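DNA-3-methyladenine glycosidase (Bacillus halodurans, PDB 2H56) belongs to the HhH-GPD superfamily of base excision DNA repair proteins, a largely helical family named after its helix-hairpin-helix motif. Local coordinates at residues V23-A28 with A199-V204; S31-F36 with W178-G183; E38-V43 with C206-K211. All coordinates share one frame; numbering follows the deposited sequence.

Overall arrangement
After the strand 13-16 the chain forms two consecutive helices, 21-27 and 31-40, and each is met by residues from far along the sequence. Contact 1 sets helix 21-27 against the start of helix 202-219 and closes the widest loop in sequence terms. Contact 2, nested inside it, joins helix 31-40 to the end of helix 170-180. Contact 3 starts where helix 31-40 runs out into strand 43-46 and reaches helix 202-219 again, further along, so that along the chain it crosses both others. Lying 11 to 15 Å apart between centres, the three tie the two N-terminal helices to helices 170-180 and 202-219, consistent with one largely helical domain.

Contact 1: residues V23-A28 with A199-V204; sequences VKTIVA and APYETV
Ile26 and Tyr201 cross at about a right angle, and the isoleucine touches the root of the tyrosine instead of its ring: Ile26 CG2 lies 3.6 Å from Tyr201 CB. With chi1 at 64°, CG1 stands between the backbone N and the carbonyl carbon and sends the second arm another way, to bring Ile26 CD1 within 4.2 Å of Val204 CG1. A beta-branched residue suits this place because its two arms serve two partners about one helical turn apart. Val23, a turn before Ile26, approaches the same methyl, Val23 CG2 lying 3.9 Å from Val204 CG1. The compact valines thus meet branch to branch, again nearly at right angles.

Thr25 stands at the edge of the tyrosine, its CB in the ring plane and 3.8 Å from Tyr201 CD2. Its hydroxyl is hydrogen-bonded to Pro21 O in its own helix, while the methyl turns to the loop and comes 3.9 Å from Ala199 O. Pro200, after a cis peptide bond, places its CD above one face of the Tyr201 ring, toward the rim.

No hydrogen bond joins the segments. Ile26 also packs on Leu33 and Ile37 of the next helix, and Tyr201 is the N-cap of helix 202-219. Such apolar packing of an N-terminal helix on a C-terminal one is consistent with the helical domain that both chain ends build in HhH-GPD proteins.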
loop_
_atom_site.group_PDB
_atom_site.type_symbol
_atom_site.label_atom_id
_atom_site.label_comp_id
_atom_site.label_asym_id
_atom_site.label_seq_id
_atom_site.Cartn_x
_atom_site.Cartn_y
_atom_site.Cartn_z
ATOM N N VAL A 23 -10.349 15.073 2.619
ATOM C CA VAL A 23 -11.584 14.351 2.456
ATOM C C VAL A 23 -12.563 15.276 1.737
ATOM O O VAL A 23 -13.306 14.829 0.856
ATOM C CB VAL A 23 -12.119 13.796 3.797
ATOM C CG1 VAL A 23 -13.595 13.447 3.677
ATOM C CG2 VAL A 23 -11.345 12.573 4.167
ATOM N N LYS A 24 -12.525 16.564 2.080
ATOM C CA LYS A 24 -13.426 17.530 1.464
ATOM C C LYS A 24 -13.147 17.626 -0.024
ATOM O O LYS A 24 -14.066 17.715 -0.826
ATOM C CB LYS A 24 -13.325 18.920 2.115
ATOM C CG LYS A 24 -13.767 18.974 3.598
ATOM C CD LYS A 24 -15.131 19.591 3.848
ATOM C CE LYS A 24 -15.240 20.179 5.296
ATOM N NZ LYS A 24 -16.523 20.919 5.609
ATOM N N THR A 25 -11.878 17.545 -0.394
ATOM C CA THR A 25 -11.501 17.570 -1.793
ATOM C C THR A 25 -11.998 16.349 -2.537
ATOM O O THR A 25 -12.616 16.495 -3.599
ATOM C CB THR A 25 -10.016 17.701 -1.955
ATOM O OG1 THR A 25 -9.650 19.016 -1.555
ATOM C CG2 THR A 25 -9.614 17.492 -3.401
ATOM N N ILE A 26 -11.784 15.162 -1.976
ATOM C CA ILE A 26 -12.144 13.926 -2.685
ATOM C C ILE A 26 -13.640 13.756 -2.827
ATOM O O ILE A 26 -14.092 13.102 -3.743
ATOM C CB ILE A 26 -11.548 12.653 -2.045
ATOM C CG1 ILE A 26 -12.093 12.413 -0.642
ATOM C CG2 ILE A 26 -10.024 12.722 -2.014
ATOM C CD1 ILE A 26 -11.922 10.959 -0.196
ATOM N N VAL A 27 -14.421 14.362 -1.945
ATOM C CA VAL A 27 -15.871 14.247 -2.070
ATOM C C VAL A 27 -16.490 15.401 -2.805
ATOM O O VAL A 27 -17.663 15.334 -3.112
ATOM C CB VAL A 27 -16.596 14.108 -0.706
ATOM C CG1 VAL A 27 -15.977 12.950 0.079
ATOM C CG2 VAL A 27 -16.552 15.416 0.069
ATOM N N ALA A 28 -15.732 16.451 -3.123
ATOM C CA ALA A 28 -16.345 17.648 -3.774
ATOM C C ALA A 28 -17.215 17.320 -4.994
ATOM O O ALA A 28 -18.276 17.876 -5.177
ATOM C CB ALA A 28 -15.288 18.650 -4.155
ATOM N N ALA A 199 -8.296 13.357 -7.493
ATOM C CA ALA A 199 -6.990 14.028 -7.511
ATOM C C ALA A 199 -7.030 15.316 -6.690
ATOM O O ALA A 199 -8.050 15.985 -6.622
ATOM C CB ALA A 199 -6.528 14.317 -8.899
ATOM N N PRO A 200 -5.919 15.625 -6.015
ATOM C CA PRO A 200 -4.699 14.794 -5.919
ATOM C C PRO A 200 -4.635 13.957 -4.608
ATOM O O PRO A 200 -3.557 13.791 -4.034
ATOM C CB PRO A 200 -3.600 15.865 -5.944
ATOM C CG PRO A 200 -4.212 16.968 -5.163
ATOM C CD PRO A 200 -5.726 16.884 -5.290
ATOM N N TYR A 201 -5.763 13.465 -4.116
ATOM C CA TYR A 201 -5.754 12.740 -2.857
ATOM C C TYR A 201 -6.319 11.360 -2.989
ATOM O O TYR A 201 -6.984 10.851 -2.087
ATOM C CB TYR A 201 -6.521 13.516 -1.813
ATOM C CG TYR A 201 -5.907 14.834 -1.517
ATOM C CD1 TYR A 201 -4.572 14.919 -1.119
ATOM C CD2 TYR A 201 -6.645 16.006 -1.593
ATOM C CE1 TYR A 201 -3.988 16.146 -0.813
ATOM C CE2 TYR A 201 -6.072 17.243 -1.289
ATOM C CZ TYR A 201 -4.736 17.297 -0.909
ATOM O OH TYR A 201 -4.134 18.485 -0.625
ATOM N N GLU A 202 -5.998 10.720 -4.096
ATOM C CA GLU A 202 -6.513 9.399 -4.387
ATOM C C GLU A 202 -6.286 8.357 -3.286
ATOM O O GLU A 202 -7.148 7.508 -3.038
ATOM C CB GLU A 202 -5.919 8.885 -5.719
ATOM C CG GLU A 202 -6.372 9.680 -6.991
ATOM C CD GLU A 202 -5.405 10.818 -7.391
ATOM O OE1 GLU A 202 -4.484 11.155 -6.612
ATOM O OE2 GLU A 202 -5.555 11.363 -8.511
ATOM N N THR A 203 -5.126 8.397 -2.638
ATOM C CA THR A 203 -4.850 7.444 -1.586
ATOM C C THR A 203 -5.916 7.535 -0.503
ATOM O O THR A 203 -6.324 6.502 0.040
ATOM C CB THR A 203 -3.462 7.665 -0.941
ATOM O OG1 THR A 203 -2.420 7.623 -1.931
ATOM C CG2 THR A 203 -3.180 6.593 0.096
ATOM N N VAL A 204 -6.383 8.750 -0.187
ATOM C CA VAL A 204 -7.383 8.895 0.872
ATOM C C VAL A 204 -8.717 8.188 0.482
ATOM O O VAL A 204 -9.307 7.443 1.284
ATOM C CB VAL A 204 -7.622 10.374 1.269
ATOM C CG1 VAL A 204 -8.646 10.446 2.371
ATOM C CG2 VAL A 204 -6.308 11.076 1.736
#

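Contact 2: residues S31-F36 with W178-G183; sequences SRLFQF and WLYGNG
Arg32, the first residue of 31-36 to touch 178-183, turns its guanidinium onto the backbone of Leu179. The bond Arg32 NE to Leu179 O is 2.9 Å long, with an N-H...O angle of 147°; the donor lies in the carbonyl plane, while the oxygen is somewhat tilted from the guanidinium plane. A bend at chi3 (80°) swings NE onto the carbonyl after an extended start. Arginine fits here because it can hold a carbonyl of the last helical turn with one nitrogen and still spare another: its NH2 forms a salt bridge with Glu224. On the way, the Arg32 chain slides past Tyr180 in the opposite direction, Arg32 CD coming 3.9 Å from Tyr180 CD1.

Leu33 brings its CD1 methyl to 3.7 Å from Leu179 CD2, a buried apolar pair, and its CB lies 3.7 Å from Tyr180 OH. That hydroxyl is hydrogen-bonded to Asp30, just ahead of the helix, and the tyrosine ring stacks on His194.

Phe36, one turn on, receives Leu179 CD1 at 3.6 Å from its CB. The two methyls of Leu179 are therefore divided between Leu33 and Phe36, and a forked side chain suits this place. With CG anti to the backbone N (chi1 178°), the Phe36 ring presents its face to the edge of Trp178 in an offset edge-to-face pair, centroids 5.5 Å apart. The indole N-H is satisfied by Tyr220 O, and Phe216 meets Phe36 edge-to-face as well. Leucines and aromatics interlocking between non-consecutive helices, with a side chain holding a helix-end carbonyl, are consistent with the predominantly helical HhH-GPD fold, where helix 31-40 packs on the end of helix 170-180.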
loop_
_atom_site.group_PDB
_atom_site.type_symbol
_atom_site.label_atom_id
_atom_site.label_comp_id
_atom_site.label_asym_id
_atom_site.label_seq_id
_atom_site.Cartn_x
_atom_site.Cartn_y
_atom_site.Cartn_z
ATOM N N SER A 31 -20.897 12.739 -4.625
ATOM C CA SER A 31 -21.807 12.657 -3.485
ATOM C C SER A 31 -22.029 11.270 -2.913
ATOM O O SER A 31 -22.466 11.138 -1.782
ATOM C CB SER A 31 -23.158 13.237 -3.851
ATOM O OG SER A 31 -23.053 14.630 -3.825
ATOM N N ARG A 32 -21.800 10.246 -3.714
ATOM C CA ARG A 32 -21.909 8.880 -3.241
ATOM C C ARG A 32 -20.821 8.651 -2.230
ATOM O O ARG A 32 -21.059 8.062 -1.177
ATOM C CB ARG A 32 -21.743 7.870 -4.386
ATOM C CG ARG A 32 -22.864 7.887 -5.371
ATOM C CD ARG A 32 -22.717 6.842 -6.478
ATOM N NE ARG A 32 -23.130 5.537 -5.976
ATOM C CZ ARG A 32 -24.252 4.910 -6.299
ATOM N NH1 ARG A 32 -25.115 5.437 -7.150
ATOM N NH2 ARG A 32 -24.503 3.729 -5.763
ATOM N N LEU A 33 -19.620 9.109 -2.568
ATOM C CA LEU A 33 -18.482 8.996 -1.656
ATOM C C LEU A 33 -18.741 9.813 -0.396
ATOM O O LEU A 33 -18.443 9.367 0.713
ATOM C CB LEU A 33 -17.175 9.406 -2.345
ATOM C CG LEU A 33 -15.877 9.171 -1.566
ATOM C CD1 LEU A 33 -15.761 7.702 -1.215
ATOM C CD2 LEU A 33 -14.631 9.711 -2.336
ATOM N N PHE A 34 -19.355 10.979 -0.561
ATOM C CA PHE A 34 -19.709 11.793 0.581
ATOM C C PHE A 34 -20.686 11.087 1.529
ATOM O O PHE A 34 -20.492 11.119 2.751
ATOM C CB PHE A 34 -20.332 13.110 0.115
ATOM C CG PHE A 34 -20.811 13.981 1.252
ATOM C CD1 PHE A 34 -19.956 14.862 1.874
ATOM C CD2 PHE A 34 -22.096 13.872 1.727
ATOM C CE1 PHE A 34 -20.397 15.645 2.919
ATOM C CE2 PHE A 34 -22.528 14.643 2.778
ATOM C CZ PHE A 34 -21.675 15.532 3.367
ATOM N N GLN A 35 -21.767 10.532 0.968
ATOM C CA GLN A 35 -22.764 9.774 1.739
ATOM C C GLN A 35 -22.088 8.629 2.528
ATOM O O GLN A 35 -22.417 8.374 3.687
ATOM C CB GLN A 35 -23.873 9.231 0.817
ATOM C CG GLN A 35 -24.880 10.287 0.375
ATOM C CD GLN A 35 -25.988 9.754 -0.531
ATOM O OE1 GLN A 35 -27.110 9.536 -0.079
ATOM N NE2 GLN A 35 -25.684 9.556 -1.816
ATOM N N PHE A 36 -21.119 7.977 1.901
ATOM C CA PHE A 36 -20.429 6.865 2.536
ATOM C C PHE A 36 -19.525 7.317 3.672
ATOM O O PHE A 36 -19.542 6.715 4.753
ATOM C CB PHE A 36 -19.576 6.103 1.530
ATOM C CG PHE A 36 -18.806 4.977 2.145
ATOM C CD1 PHE A 36 -19.471 3.957 2.796
ATOM C CD2 PHE A 36 -17.427 4.949 2.105
ATOM C CE1 PHE A 36 -18.773 2.921 3.388
ATOM C CE2 PHE A 36 -16.720 3.906 2.702
ATOM C CZ PHE A 36 -17.401 2.895 3.333
ATOM N N TRP A 178 -19.022 -1.923 -4.955
ATOM C CA TRP A 178 -19.975 -1.778 -3.861
ATOM C C TRP A 178 -20.509 -0.360 -3.850
ATOM O O TRP A 178 -21.704 -0.133 -3.794
ATOM C CB TRP A 178 -19.269 -2.100 -2.540
ATOM C CG TRP A 178 -20.129 -2.165 -1.352
ATOM C CD1 TRP A 178 -20.746 -3.274 -0.843
ATOM C CD2 TRP A 178 -20.446 -1.091 -0.481
ATOM N NE1 TRP A 178 -21.442 -2.944 0.290
ATOM C CE2 TRP A 178 -21.270 -1.605 0.533
ATOM C CE3 TRP A 178 -20.129 0.263 -0.464
ATOM C CZ2 TRP A 178 -21.768 -0.813 1.554
ATOM C CZ3 TRP A 178 -20.636 1.041 0.538
ATOM C CH2 TRP A 178 -21.443 0.504 1.535
ATOM N N LEU A 179 -19.595 0.587 -3.957
ATOM C CA LEU A 179 -19.914 2.001 -3.842
ATOM C C LEU A 179 -20.476 2.657 -5.135
ATOM O O LEU A 179 -21.160 3.655 -5.059
ATOM C CB LEU A 179 -18.638 2.717 -3.381
ATOM C CG LEU A 179 -18.710 4.151 -2.854
ATOM C CD1 LEU A 179 -19.504 4.216 -1.560
ATOM C CD2 LEU A 179 -17.296 4.623 -2.652
ATOM N N TYR A 180 -20.188 2.098 -6.306
ATOM C CA TYR A 180 -20.575 2.711 -7.585
ATOM C C TYR A 180 -21.314 1.762 -8.541
ATOM O O TYR A 180 -21.924 2.207 -9.502
ATOM C CB TYR A 180 -19.334 3.273 -8.297
ATOM C CG TYR A 180 -18.612 4.352 -7.519
ATOM C CD1 TYR A 180 -19.096 5.660 -7.457
ATOM C CD2 TYR A 180 -17.424 4.066 -6.854
ATOM C CE1 TYR A 180 -18.402 6.655 -6.727
ATOM C CE2 TYR A 180 -16.735 5.040 -6.139
ATOM C CZ TYR A 180 -17.224 6.324 -6.068
ATOM O OH TYR A 180 -16.502 7.234 -5.323
ATOM N N GLY A 181 -21.204 0.458 -8.328
ATOM C CA GLY A 181 -22.094 -0.489 -8.979
ATOM C C GLY A 181 -23.201 -0.699 -7.976
ATOM O O GLY A 181 -23.427 0.134 -7.092
ATOM N N ASN A 182 -23.902 -1.798 -8.063
ATOM C CA ASN A 182 -24.753 -2.099 -6.954
ATOM C C ASN A 182 -24.240 -3.400 -6.400
ATOM O O ASN A 182 -24.985 -4.357 -6.209
ATOM C CB ASN A 182 -26.216 -2.152 -7.388
ATOM C CG ASN A 182 -27.167 -2.028 -6.226
ATOM O OD1 ASN A 182 -26.818 -1.498 -5.169
ATOM N ND2 ASN A 182 -28.376 -2.514 -6.411
ATOM N N GLY A 183 -22.938 -3.414 -6.143
ATOM C CA GLY A 183 -22.216 -4.645 -5.859
ATOM C C GLY A 183 -21.952 -5.458 -7.114
ATOM O O GLY A 183 -21.628 -6.632 -7.028
#

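Contact 3: residues E38-V43 with C206-K211; sequences EIAGEV and CLYLWK
Val43 sits squarely on the ring of Tyr208. Its CG1 methyl is 3.5 Å from the ring centroid and only 15° off the normal, a CH-pi contact over one face. Chi1 of -72° puts CG1 anti to the carbonyl carbon; the other branch lies between the CE2 side of the ring and the neighbouring Leu207, with Val43 CG2 3.7 Å from Leu207 CD1. A valine, with two short methyls diverging from CB, fills this place well: both branches touch Tyr208, and one of them meets the leucine too. Both helix residues are buried, and Tyr208 also packs on Phe36 and Ile37.

The tyrosine has a polar end to satisfy. Its hydroxyl donates to Gly41 O over 2.8 Å, the acceptor lying in the ring plane at the edge, with the donor tilted from the carbonyl plane. Ala40 CB, 4.3 Å from Tyr208 CD1, touches the rim, its small methyl letting the helix end come close beside the ring edge.

These residues mark a helix-to-strand switch: helix 31-40 ends, Gly41 turns the chain with a positive phi at backbone angles that call for glycine, and Val43 begins a strand paired antiparallel with 13-16 through backbone bonds to Phe16. The contact joins this two-stranded sheet to helix 202-219 of the HhH-GPD superfamily protein.

Packing is looser on the side of Lys211, which is partly exposed. Its aliphatic part lies along the turn: Lys211 CD is 3.7 Å from Val43 CG1, and CE lies by the carbonyls of Ala40 and Glu42. A long flexible chain suits this rim, where methylenes can cover the valine while a bend at chi4 (75°) leaves Lys211 NZ beside Glu42 O, at 3.9 Å. Glu42, an exposed residue, directs its CB away from the helix.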
loop_
_atom_site.group_PDB
_atom_site.type_symbol
_atom_site.label_atom_id
_atom_site.label_comp_id
_atom_site.label_asym_id
_atom_site.label_seq_id
_atom_site.Cartn_x
_atom_site.Cartn_y
_atom_site.Cartn_z
ATOM N N GLU A 38 -19.624 10.048 5.450
ATOM C CA GLU A 38 -20.308 10.538 6.650
ATOM C C GLU A 38 -20.733 9.365 7.581
ATOM O O GLU A 38 -20.667 9.501 8.790
ATOM C CB GLU A 38 -21.439 11.542 6.328
ATOM C CG GLU A 38 -20.921 13.032 6.122
ATOM N N ILE A 39 -21.086 8.207 7.027
ATOM C CA ILE A 39 -21.354 7.034 7.837
ATOM C C ILE A 39 -20.054 6.337 8.336
ATOM O O ILE A 39 -19.953 5.928 9.500
ATOM C CB ILE A 39 -22.264 6.028 7.085
ATOM C CG1 ILE A 39 -23.691 6.582 6.910
ATOM C CG2 ILE A 39 -22.324 4.693 7.833
ATOM N N ALA A 40 -19.052 6.208 7.477
ATOM C CA ALA A 40 -17.851 5.425 7.842
ATOM C C ALA A 40 -16.925 6.128 8.816
ATOM O O ALA A 40 -16.170 5.479 9.488
ATOM C CB ALA A 40 -17.050 5.018 6.600
ATOM N N GLY A 41 -16.926 7.448 8.877
ATOM C CA GLY A 41 -16.034 8.140 9.820
ATOM C C GLY A 41 -14.599 8.263 9.323
ATOM O O GLY A 41 -14.344 8.299 8.123
ATOM N N GLU A 42 -13.650 8.338 10.251
ATOM C CA GLU A 42 -12.278 8.614 9.872
ATOM C C GLU A 42 -11.594 7.378 9.354
ATOM O O GLU A 42 -11.959 6.261 9.702
ATOM C CB GLU A 42 -11.487 9.189 11.033
ATOM C CG GLU A 42 -11.148 8.213 12.137
ATOM C CD GLU A 42 -10.622 8.909 13.405
ATOM O OE1 GLU A 42 -10.896 10.143 13.591
ATOM O OE2 GLU A 42 -9.951 8.211 14.215
ATOM N N VAL A 43 -10.597 7.606 8.512
ATOM C CA VAL A 43 -9.662 6.579 8.121
ATOM C C VAL A 43 -8.272 6.951 8.583
ATOM O O VAL A 43 -8.006 8.103 8.945
ATOM C CB VAL A 43 -9.606 6.429 6.606
ATOM C CG1 VAL A 43 -10.877 5.783 6.110
ATOM C CG2 VAL A 43 -9.328 7.786 5.940
ATOM N N CYS A 206 -8.892 5.685 -1.453
ATOM C CA CYS A 206 -8.596 4.264 -1.432
ATOM C C CYS A 206 -8.748 3.674 -0.043
ATOM O O CYS A 206 -9.164 2.530 0.104
ATOM C CB CYS A 206 -7.189 4.002 -1.974
ATOM S SG CYS A 206 -7.050 4.253 -3.765
ATOM N N LEU A 207 -8.395 4.446 0.976
ATOM C CA LEU A 207 -8.627 4.014 2.334
ATOM C C LEU A 207 -10.138 3.768 2.543
ATOM O O LEU A 207 -10.532 2.785 3.159
ATOM C CB LEU A 207 -8.111 5.055 3.322
ATOM C CG LEU A 207 -6.607 5.305 3.312
ATOM C CD1 LEU A 207 -6.253 6.446 4.266
ATOM C CD2 LEU A 207 -5.885 4.034 3.667
ATOM N N TYR A 208 -10.988 4.631 2.018
ATOM C CA TYR A 208 -12.436 4.438 2.187
ATOM C C TYR A 208 -12.946 3.282 1.351
ATOM O O TYR A 208 -13.844 2.543 1.763
ATOM C CB TYR A 208 -13.200 5.716 1.866
ATOM C CG TYR A 208 -13.093 6.732 2.978
ATOM C CD1 TYR A 208 -13.815 6.562 4.157
ATOM C CD2 TYR A 208 -12.262 7.841 2.868
ATOM C CE1 TYR A 208 -13.734 7.447 5.180
ATOM C CE2 TYR A 208 -12.168 8.762 3.917
ATOM C CZ TYR A 208 -12.909 8.548 5.066
ATOM O OH TYR A 208 -12.826 9.419 6.105
ATOM N N LEU A 209 -12.363 3.104 0.175
ATOM C CA LEU A 209 -12.752 1.978 -0.647
ATOM C C LEU A 209 -12.465 0.694 0.113
ATOM O O LEU A 209 -13.320 -0.216 0.175
ATOM C CB LEU A 209 -12.056 2.021 -2.018
ATOM C CG LEU A 209 -12.582 3.092 -3.006
ATOM C CD1 LEU A 209 -12.107 2.841 -4.425
ATOM C CD2 LEU A 209 -14.083 3.111 -3.020
ATOM N N TRP A 210 -11.278 0.628 0.723
ATOM C CA TRP A 210 -10.904 -0.555 1.498
ATOM C C TRP A 210 -11.869 -0.795 2.641
ATOM O O TRP A 210 -12.218 -1.939 2.935
ATOM C CB TRP A 210 -9.482 -0.455 2.033
ATOM C CG TRP A 210 -8.503 -0.971 1.091
ATOM C CD1 TRP A 210 -8.570 -2.141 0.431
ATOM C CD2 TRP A 210 -7.298 -0.341 0.668
ATOM N NE1 TRP A 210 -7.495 -2.288 -0.391
ATOM C CE2 TRP A 210 -6.691 -1.195 -0.264
ATOM C CE3 TRP A 210 -6.676 0.869 0.975
ATOM C CZ2 TRP A 210 -5.476 -0.893 -0.880
ATOM C CZ3 TRP A 210 -5.482 1.186 0.355
ATOM C CH2 TRP A 210 -4.884 0.300 -0.555
ATOM N N LYS A 211 -12.293 0.296 3.274
ATOM C CA LYS A 211 -13.239 0.234 4.376
ATOM C C LYS A 211 -14.573 -0.329 3.852
ATOM O O LYS A 211 -15.158 -1.256 4.445
ATOM C CB LYS A 211 -13.401 1.614 4.991
ATOM C CG LYS A 211 -13.460 1.607 6.495
ATOM C CD LYS A 211 -13.157 2.986 7.067
ATOM C CE LYS A 211 -13.434 3.045 8.562
ATOM N NZ LYS A 211 -12.382 2.356 9.364
#